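Local atomic coordinates of Myo-inositol 2-dehydrogenase (PDB entry 3CEA), a protein that probably catalyses the NAD-dependent oxidation of myo-inositol at its 2-hydroxyl, holding the dinucleotide in a Rossmann-fold domain. Residues A[101-106]-A[324-329]; A[124-129]-A[317-322]. All coordinates share one frame; numbering follows the deposited sequence. Where two conformers were deposited one is given.

Contact 1. Residues A[101-106]-A[324-329]. With NAD (nicotinamide-adenine-dinucleotide), chain E.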
ATOM      1  N   GLU A 101     -12.908   2.327 -33.449  1.00 46.49           N
ATOM      2  CA  GLU A 101     -12.004   1.839 -32.415  1.00 46.87           C
ATOM      3  C   GLU A 101     -10.560   1.782 -32.891  1.00 47.48           C
ATOM      4  O   GLU A 101     -10.289   1.746 -34.093  1.00 47.35           O
ATOM      5  CB  GLU A 101     -12.441   0.464 -31.893  1.00 46.91           C
ATOM      6  CG  GLU A 101     -13.351   0.516 -30.665  1.00 46.11           C
ATOM      7  CD  GLU A 101     -12.719   1.220 -29.463  1.00 45.58           C
ATOM      8  OE1 GLU A 101     -11.477   1.367 -29.414  1.00 44.65           O
ATOM      9  OE2 GLU A 101     -13.475   1.620 -28.552  1.00 44.88           O
ATOM     10  N   LYS A 102      -9.639   1.791 -31.929  1.00 48.23           N
ATOM     11  CA  LYS A 102      -8.212   1.690 -32.207  1.00 48.73           C
ATOM     12  C   LYS A 102      -7.854   0.237 -32.543  1.00 49.26           C
ATOM     13  O   LYS A 102      -8.538  -0.683 -32.091  1.00 49.55           O
ATOM     14  CB  LYS A 102      -7.404   2.200 -31.001  1.00 48.70           C
ATOM     15  CG  LYS A 102      -7.462   1.314 -29.755  1.00 48.26           C
ATOM     16  CD  LYS A 102      -6.290   0.343 -29.728  1.00 50.92           C
ATOM     17  CE  LYS A 102      -6.676  -1.000 -29.131  1.00 53.02           C
ATOM     18  NZ  LYS A 102      -5.501  -1.900 -28.978  1.00 51.31           N
ATOM     19  N   PRO A 103      -6.810   0.019 -33.365  1.00 49.69           N
ATOM     20  CA  PRO A 103      -6.057   1.005 -34.143  1.00 49.90           C
ATOM     21  C   PRO A 103      -6.792   1.345 -35.437  1.00 50.14           C
ATOM     22  O   PRO A 103      -7.826   0.740 -35.730  1.00 50.21           O
ATOM     23  CB  PRO A 103      -4.735   0.286 -34.458  1.00 49.84           C
ATOM     24  CG  PRO A 103      -4.859  -1.111 -33.898  1.00 50.22           C
ATOM     25  CD  PRO A 103      -6.290  -1.344 -33.560  1.00 49.69           C
ATOM     26  N   LEU A 104      -6.265   2.303 -36.198  1.00 50.29           N
ATOM     27  CA  LEU A 104      -6.875   2.703 -37.471  1.00 50.55           C
ATOM     28  C   LEU A 104      -6.953   1.546 -38.469  1.00 50.89           C
ATOM     29  O   LEU A 104      -7.944   1.401 -39.185  1.00 51.14           O
ATOM     30  CB  LEU A 104      -6.132   3.897 -38.087  1.00 50.27           C
ATOM     31  CG  LEU A 104      -6.149   5.223 -37.316  1.00 50.15           C
ATOM     32  CD1 LEU A 104      -5.253   6.247 -37.992  1.00 49.78           C
ATOM     33  CD2 LEU A 104      -7.563   5.775 -37.158  1.00 50.11           C
ATOM     34  N   GLY A 105      -5.903   0.729 -38.500  1.00 51.08           N
ATOM     35  CA  GLY A 105      -5.825  -0.423 -39.392  1.00 51.61           C
ATOM     36  C   GLY A 105      -4.508  -1.152 -39.212  1.00 52.12           C
ATOM     37  O   GLY A 105      -3.863  -1.019 -38.173  1.00 51.83           O
ATOM     38  N   LEU A 106      -4.112  -1.920 -40.226  1.00 52.88           N
ATOM     39  CA  LEU A 106      -2.852  -2.670 -40.188  1.00 53.60           C
ATOM     40  C   LEU A 106      -1.959  -2.367 -41.385  1.00 54.49           C
ATOM     41  O   LEU A 106      -0.772  -2.081 -41.220  1.00 54.47           O
ATOM     42  CB  LEU A 106      -3.110  -4.177 -40.085  1.00 53.41           C
ATOM     43  CG  LEU A 106      -3.842  -4.683 -38.839  1.00 52.80           C
ATOM     44  CD1 LEU A 106      -4.025  -6.180 -38.919  1.00 51.61           C
ATOM     45  CD2 LEU A 106      -3.103  -4.296 -37.563  1.00 52.69           C
ATOM     46  N   LYS A 324       0.679   7.818 -36.439  1.00 46.33           N
ATOM     47  CA  LYS A 324       1.973   7.803 -35.755  1.00 46.33           C
ATOM     48  C   LYS A 324       2.080   6.683 -34.713  1.00 46.22           C
ATOM     49  O   LYS A 324       3.063   5.939 -34.697  1.00 46.25           O
ATOM     50  CB  LYS A 324       2.262   9.165 -35.120  1.00 46.45           C
ATOM     51  CG  LYS A 324       2.553  10.261 -36.133  1.00 47.17           C
ATOM     52  CD  LYS A 324       2.706  11.611 -35.467  1.00 48.50           C
ATOM     53  CE  LYS A 324       3.226  12.653 -36.446  1.00 49.93           C
ATOM     54  NZ  LYS A 324       3.434  13.965 -35.772  1.00 51.30           N
ATOM     55  N   ALA A 325       1.061   6.558 -33.865  1.00 46.05           N
ATOM     56  CA  ALA A 325       1.019   5.507 -32.846  1.00 45.96           C
ATOM     57  C   ALA A 325       1.106   4.114 -33.468  1.00 45.94           C
ATOM     58  O   ALA A 325       1.795   3.233 -32.951  1.00 45.98           O
ATOM     59  CB  ALA A 325      -0.239   5.638 -31.993  1.00 45.75           C
ATOM     60  N   LEU A 326       0.405   3.932 -34.585  1.00 45.98           N
ATOM     61  CA  LEU A 326       0.424   2.675 -35.327  1.00 45.86           C
ATOM     62  C   LEU A 326       1.791   2.423 -35.967  1.00 45.90           C
ATOM     63  O   LEU A 326       2.255   1.282 -36.019  1.00 45.94           O
ATOM     64  CB  LEU A 326      -0.680   2.680 -36.389  1.00 45.87           C
ATOM     65  CG  LEU A 326      -0.939   1.426 -37.226  1.00 45.89           C
ATOM     66  CD1 LEU A 326      -1.443   0.284 -36.356  1.00 45.57           C
ATOM     67  CD2 LEU A 326      -1.927   1.737 -38.343  1.00 45.89           C
ATOM     68  N   LYS A 327       2.426   3.493 -36.446  1.00 45.80           N
ATOM     69  CA  LYS A 327       3.748   3.408 -37.068  1.00 45.78           C
ATOM     70  C   LYS A 327       4.830   3.021 -36.063  1.00 45.64           C
ATOM     71  O   LYS A 327       5.674   2.167 -36.352  1.00 45.77           O
ATOM     72  CB  LYS A 327       4.118   4.722 -37.762  1.00 45.66           C
ATOM     73  CG  LYS A 327       3.401   4.959 -39.078  1.00 46.05           C
ATOM     74  CD  LYS A 327       3.989   6.142 -39.830  1.00 47.40           C
ATOM     75  CE  LYS A 327       3.358   6.281 -41.203  1.00 48.50           C
ATOM     76  NZ  LYS A 327       4.066   7.281 -42.045  1.00 50.62           N
ATOM     77  N   ILE A 328       4.795   3.655 -34.890  1.00 45.39           N
ATOM     78  CA  ILE A 328       5.734   3.368 -33.802  1.00 44.89           C
ATOM     79  C   ILE A 328       5.558   1.931 -33.292  1.00 44.89           C
ATOM     80  O   ILE A 328       6.540   1.238 -33.020  1.00 44.80           O
ATOM     81  CB  ILE A 328       5.589   4.386 -32.637  1.00 44.56           C
ATOM     82  CG1 ILE A 328       5.847   5.813 -33.139  1.00 43.78           C
ATOM     83  CG2 ILE A 328       6.552   4.052 -31.496  1.00 43.92           C
ATOM     84  CD1 ILE A 328       5.108   6.897 -32.362  1.00 41.26           C
ATOM     85  N   ALA A 329       4.305   1.494 -33.182  1.00 44.85           N
ATOM     86  CA  ALA A 329       3.983   0.131 -32.778  1.00 45.10           C
ATOM     87  C   ALA A 329       4.556  -0.895 -33.754  1.00 45.44           C
ATOM     88  O   ALA A 329       5.220  -1.848 -33.343  1.00 45.37           O
ATOM     89  CB  ALA A 329       2.478  -0.038 -32.647  1.00 45.09           C
TER
HETATM   90  PA  NAD E 400     -14.192  -9.400 -30.867  1.00 47.24           P
HETATM   91  O1A NAD E 400     -14.471  -9.790 -29.466  1.00 46.59           O
HETATM   92  O2A NAD E 400     -13.624 -10.521 -31.647  1.00 47.10           O
HETATM   93  O5B NAD E 400     -15.543  -8.836 -31.535  1.00 50.10           O
HETATM   94  C5B NAD E 400     -15.620  -8.595 -32.926  1.00 53.34           C
HETATM   95  C4B NAD E 400     -17.078  -8.411 -33.338  1.00 54.76           C
HETATM   96  O4B NAD E 400     -17.163  -7.879 -34.650  1.00 55.87           O
HETATM   97  C3B NAD E 400     -17.845  -9.723 -33.341  1.00 55.00           C
HETATM   98  O3B NAD E 400     -19.064  -9.507 -32.675  1.00 54.65           O
HETATM   99  C2B NAD E 400     -18.087 -10.033 -34.805  1.00 56.34           C
HETATM  100  O2B NAD E 400     -19.338 -10.645 -35.029  1.00 57.36           O
HETATM  101  C1B NAD E 400     -18.014  -8.665 -35.464  1.00 55.99           C
HETATM  102  N9A NAD E 400     -17.487  -8.749 -36.839  1.00 56.19           N
HETATM  103  C8A NAD E 400     -16.321  -9.351 -37.245  1.00 56.40           C
HETATM  104  N7A NAD E 400     -16.196  -9.204 -38.583  1.00 56.27           N
HETATM  105  C5A NAD E 400     -17.269  -8.520 -39.039  1.00 56.29           C
HETATM  106  C6A NAD E 400     -17.640  -8.107 -40.314  1.00 55.56           C
HETATM  107  N6A NAD E 400     -16.754  -8.163 -41.303  1.00 55.25           N
HETATM  108  N1A NAD E 400     -18.821  -7.406 -40.483  1.00 56.21           N
HETATM  109  C2A NAD E 400     -19.628  -7.120 -39.393  1.00 55.83           C
HETATM  110  N3A NAD E 400     -19.253  -7.536 -38.128  1.00 55.08           N
HETATM  111  C4A NAD E 400     -18.092  -8.225 -37.954  1.00 56.11           C
HETATM  112  O3  NAD E 400     -13.184  -8.144 -30.909  1.00 49.83           O
HETATM  113  PN  NAD E 400     -13.170  -7.023 -29.750  1.00 48.70           P
HETATM  114  O1N NAD E 400     -14.564  -6.707 -29.358  1.00 46.84           O
HETATM  115  O2N NAD E 400     -12.181  -7.453 -28.741  1.00 49.70           O
HETATM  116  O5D NAD E 400     -12.535  -5.730 -30.463  1.00 49.86           O
HETATM  117  C5D NAD E 400     -12.968  -5.238 -31.710  1.00 48.86           C
HETATM  118  C4D NAD E 400     -12.134  -4.004 -32.039  1.00 48.59           C
HETATM  119  O4D NAD E 400     -11.994  -3.189 -30.887  1.00 48.80           O
HETATM  120  C3D NAD E 400     -10.736  -4.373 -32.512  1.00 48.69           C
HETATM  121  O3D NAD E 400     -10.455  -3.672 -33.702  1.00 48.31           O
HETATM  122  C2D NAD E 400      -9.818  -3.924 -31.392  1.00 48.39           C
HETATM  123  O2D NAD E 400      -8.618  -3.374 -31.880  1.00 48.85           O
HETATM  124  C1D NAD E 400     -10.634  -2.883 -30.638  1.00 48.25           C
HETATM  125  N1N NAD E 400     -10.340  -2.898 -29.191  1.00 48.25           N
HETATM  126  C2N NAD E 400     -10.019  -1.718 -28.568  1.00 48.31           C
HETATM  127  C3N NAD E 400      -9.731  -1.693 -27.200  1.00 48.30           C
HETATM  128  C7N NAD E 400      -9.550  -0.391 -26.473  1.00 49.04           C
HETATM  129  O7N NAD E 400      -8.848  -0.400 -25.251  1.00 47.83           O
HETATM  130  N7N NAD E 400     -10.049   0.738 -26.987  1.00 48.79           N
HETATM  131  C4N NAD E 400      -9.771  -2.879 -26.471  1.00 47.76           C
HETATM  132  C5N NAD E 400     -10.096  -4.074 -27.110  1.00 47.89           C
HETATM  133  C6N NAD E 400     -10.380  -4.070 -28.475  1.00 47.25           C
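Leu326, on helix 319-338, reaches into the loop 101-106 and meets Pro103 and Gly105 there. Its CB already points to the loop, and with CG anti to the backbone N (chi1 -175°) the fork is carried on to it. CG lies 3.9 Å from the carbonyl O of Gly105, and both methyls come up to that oxygen, CD1 at 3.3 Å and CD2 at 3.4 Å from Gly105 O. CD1 also packs against the ring of Pro103, 3.8 Å from its CB; the junction thus sets a branched aliphatic end against a proline ring and a peptide carbonyl. Val111 of helix 108-119 also touches Leu326.

The same loop holds the cofactor. Glu101 OE1 accepts from the nicotinamide amide N7N of NAD at 2.9 Å and also from the backbone N of Lys102; with OE2 hydrogen-bonded to His23, both oxygens of the carboxylate are held. The carbonyl O of Lys102 takes the ribose hydroxyl O2D at 2.7 Å, just before the cis peptide leading to Pro103. A Glu-Lys-Pro sequence with a cis-proline after strand 97-100, beside the nicotinamide ribose, is the familiar EKP motif of the GFO/IDH/MocA oxidoreductases.

Contact 2. Residues A[124-129]-A[317-322]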
ATOM      1  N   GLN A 124     -17.880  16.135 -41.401  1.00 48.85           N
ATOM      2  CA  GLN A 124     -18.180  14.896 -40.689  1.00 47.93           C
ATOM      3  C   GLN A 124     -17.122  14.616 -39.633  1.00 47.53           C
ATOM      4  O   GLN A 124     -15.920  14.657 -39.915  1.00 47.80           O
ATOM      5  CB  GLN A 124     -18.273  13.719 -41.662  1.00 47.85           C
ATOM      6  CG  GLN A 124     -19.550  13.698 -42.492  1.00 46.81           C
ATOM      7  CD  GLN A 124     -19.418  12.864 -43.751  1.00 45.58           C
ATOM      8  OE1 GLN A 124     -19.582  13.371 -44.859  1.00 44.78           O
ATOM      9  NE2 GLN A 124     -19.117  11.580 -43.589  1.00 45.06           N
ATOM     10  N   ILE A 125     -17.579  14.330 -38.420  1.00 46.71           N
ATOM     11  CA  ILE A 125     -16.684  14.051 -37.304  1.00 45.85           C
ATOM     12  C   ILE A 125     -16.116  12.639 -37.423  1.00 45.45           C
ATOM     13  O   ILE A 125     -16.855  11.683 -37.670  1.00 45.25           O
ATOM     14  CB  ILE A 125     -17.406  14.224 -35.931  1.00 45.74           C
ATOM     15  CG1 ILE A 125     -18.153  15.568 -35.852  1.00 44.93           C
ATOM     16  CG2 ILE A 125     -16.431  14.041 -34.761  1.00 45.20           C
ATOM     17  CD1 ILE A 125     -17.288  16.819 -36.026  1.00 43.72           C
ATOM     18  N   PHE A 126     -14.797  12.527 -37.277  1.00 45.00           N
ATOM     19  CA  PHE A 126     -14.150  11.235 -37.077  1.00 44.59           C
ATOM     20  C   PHE A 126     -13.425  11.215 -35.737  1.00 44.67           C
ATOM     21  O   PHE A 126     -12.733  12.170 -35.383  1.00 44.48           O
ATOM     22  CB  PHE A 126     -13.177  10.890 -38.209  1.00 44.20           C
ATOM     23  CG  PHE A 126     -12.416   9.610 -37.976  1.00 43.39           C
ATOM     24  CD1 PHE A 126     -12.962   8.383 -38.341  1.00 43.26           C
ATOM     25  CD2 PHE A 126     -11.166   9.627 -37.362  1.00 42.71           C
ATOM     26  CE1 PHE A 126     -12.268   7.195 -38.111  1.00 41.85           C
ATOM     27  CE2 PHE A 126     -10.467   8.444 -37.127  1.00 42.15           C
ATOM     28  CZ  PHE A 126     -11.021   7.228 -37.504  1.00 41.55           C
ATOM     29  N   GLN A 127     -13.574  10.113 -35.006  1.00 44.86           N
ATOM     30  CA  GLN A 127     -12.962   9.976 -33.691  1.00 44.87           C
ATOM     31  C   GLN A 127     -12.404   8.573 -33.463  1.00 44.61           C
ATOM     32  O   GLN A 127     -13.090   7.577 -33.707  1.00 44.36           O
ATOM     33  CB  GLN A 127     -13.978  10.333 -32.606  1.00 45.07           C
ATOM     34  CG  GLN A 127     -13.386  10.539 -31.224  1.00 45.96           C
ATOM     35  CD  GLN A 127     -14.312  11.307 -30.305  1.00 47.75           C
ATOM     36  OE1 GLN A 127     -14.856  12.349 -30.677  1.00 48.71           O
ATOM     37  NE2 GLN A 127     -14.493  10.797 -29.090  1.00 48.20           N
ATOM     38  N   SER A 128     -11.152   8.522 -33.000  1.00 44.62           N
ATOM     39  CA  SER A 128     -10.483   7.266 -32.665  0.50 44.79           C
ATOM     40  C   SER A 128     -10.858   6.810 -31.250  1.00 44.78           C
ATOM     41  O   SER A 128     -11.654   7.465 -30.569  1.00 44.82           O
ATOM     42  CB  SER A 128      -8.963   7.409 -32.809  0.50 44.79           C
ATOM     43  OG  SER A 128      -8.423   8.258 -31.809  0.50 45.59           O
ATOM     44  N   GLY A 129     -10.284   5.692 -30.805  1.00 44.65           N
ATOM     45  CA  GLY A 129     -10.618   5.134 -29.496  1.00 44.73           C
ATOM     46  C   GLY A 129      -9.515   5.051 -28.454  1.00 44.78           C
ATOM     47  O   GLY A 129      -9.393   4.039 -27.762  1.00 44.62           O
ATOM     48  N   VAL A 317      -7.691  14.298 -30.286  1.00 50.45           N
ATOM     49  CA  VAL A 317      -6.906  13.227 -30.893  1.00 49.98           C
ATOM     50  C   VAL A 317      -7.259  13.102 -32.374  1.00 49.90           C
ATOM     51  O   VAL A 317      -8.357  12.658 -32.733  1.00 49.82           O
ATOM     52  CB  VAL A 317      -7.105  11.880 -30.158  1.00 49.96           C
ATOM     53  CG1 VAL A 317      -6.299  10.766 -30.828  1.00 49.50           C
ATOM     54  CG2 VAL A 317      -6.713  12.015 -28.696  1.00 49.06           C
ATOM     55  N   THR A 318      -6.315  13.514 -33.219  1.00 49.70           N
ATOM     56  CA  THR A 318      -6.498  13.543 -34.668  1.00 49.37           C
ATOM     57  C   THR A 318      -6.208  12.182 -35.306  1.00 49.29           C
ATOM     58  O   THR A 318      -5.805  11.237 -34.624  1.00 48.91           O
ATOM     59  CB  THR A 318      -5.595  14.615 -35.330  1.00 49.39           C
ATOM     60  OG1 THR A 318      -4.218  14.243 -35.188  1.00 49.74           O
ATOM     61  CG2 THR A 318      -5.816  15.992 -34.702  1.00 49.26           C
ATOM     62  N   VAL A 319      -6.423  12.098 -36.619  1.00 49.47           N
ATOM     63  CA  VAL A 319      -6.084  10.913 -37.408  1.00 49.49           C
ATOM     64  C   VAL A 319      -4.567  10.719 -37.399  1.00 49.51           C
ATOM     65  O   VAL A 319      -4.074   9.590 -37.297  1.00 49.32           O
ATOM     66  CB  VAL A 319      -6.593  11.040 -38.869  1.00 49.51           C
ATOM     67  CG1 VAL A 319      -6.405   9.729 -39.635  1.00 49.47           C
ATOM     68  CG2 VAL A 319      -8.059  11.457 -38.891  1.00 50.07           C
ATOM     69  N   ASP A 320      -3.846  11.838 -37.489  1.00 49.59           N
ATOM     70  CA  ASP A 320      -2.383  11.867 -37.458  1.00 49.83           C
ATOM     71  C   ASP A 320      -1.805  11.218 -36.195  1.00 49.26           C
ATOM     72  O   ASP A 320      -0.770  10.549 -36.255  1.00 49.13           O
ATOM     73  CB  ASP A 320      -1.887  13.312 -37.589  1.00 50.33           C
ATOM     74  CG  ASP A 320      -0.375  13.410 -37.694  1.00 53.38           C
ATOM     75  OD1 ASP A 320       0.201  12.866 -38.666  1.00 56.02           O
ATOM     76  OD2 ASP A 320       0.237  14.042 -36.805  1.00 56.37           O
ATOM     77  N   ASP A 321      -2.477  11.421 -35.062  1.00 48.73           N
ATOM     78  CA  ASP A 321      -2.102  10.787 -33.799  1.00 48.36           C
ATOM     79  C   ASP A 321      -2.226   9.264 -33.868  1.00 47.99           C
ATOM     80  O   ASP A 321      -1.407   8.541 -33.294  1.00 47.88           O
ATOM     81  CB  ASP A 321      -2.955  11.330 -32.649  1.00 48.41           C
ATOM     82  CG  ASP A 321      -2.581  12.749 -32.258  1.00 48.55           C
ATOM     83  OD1 ASP A 321      -1.373  13.041 -32.136  1.00 49.87           O
ATOM     84  OD2 ASP A 321      -3.497  13.574 -32.059  1.00 48.66           O
ATOM     85  N   GLY A 322      -3.251   8.791 -34.571  1.00 47.66           N
ATOM     86  CA  GLY A 322      -3.490   7.361 -34.744  1.00 47.32           C
ATOM     87  C   GLY A 322      -2.498   6.705 -35.686  1.00 47.06           C
ATOM     88  O   GLY A 322      -2.073   5.570 -35.454  1.00 46.87           O
TER
HETATM   89  O   HOH W   1     -10.171  10.685 -31.240  1.00 42.89           O
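The ring of Phe126 and methyl CG2 of Val319 meet at 3.9 Å, through ring atom CD2, in an oblique approach; the two side chains cross at about a right angle. Met114 and Ile118 of helix 108-119 and Val98 and Cys100 of the neighbouring strand 97-100 also touch Phe126. Its CB points toward 317-322, and with CG anti to the backbone N (chi1 176°) ring atom CD2 comes to Val319. Val319 in turn rests on Ala115 and Ile118, so Phe126 of strand 126-127, helix 108-119 and the start of helix 319-338 meet in one apolar cluster.

The second flat group, the carboxylate of Asp321, serves the helix start. Its OD2 accepts from Thr318 N at 3.0 Å, met on the anti side and 19° out of the carboxylate plane, while Asp321 N gives a weak bond back to Thr318 OG1; together they form a capping box. The other oxygen, OD1, is in a salt bridge with Arg195, outside the two segments.

Farther along, Ser128 OG lies 3.4 Å from CG1 of Val317, a polar atom against a methyl. A water beside them joins the two backbones, accepting from Ser128 N at 3.0 Å and donating to Val317 O at 3.1 Å.

Direct contact across the segments is by van der Waals packing, methyl on ring and methyl on hydroxyl, and the polar link between the backbones runs through one water. The capping box ties down the first turn of the helix, the turn that carries Val319.

Contacts 1 and 2 lie with their centres 11 Å apart and share helix 319-338, contact 2 using its first turn and contact 1 the turns that follow. Along the chain the order is 101-106, 124-129, 317-322, 324-329, so contact 2 falls within the span that contact 1 closes. Leu104 joins them: its CD1 lies 3.6 Å from Val319 O and its CD2 3.8 Å from Phe126 CZ. The loop after strand 97-100 and the edge strand 126-127 of the parallel Rossmann sheet are thus both packed on one helix from late in the chain, which is brought onto the cofactor-binding domain close to the nicotinamide half of NAD.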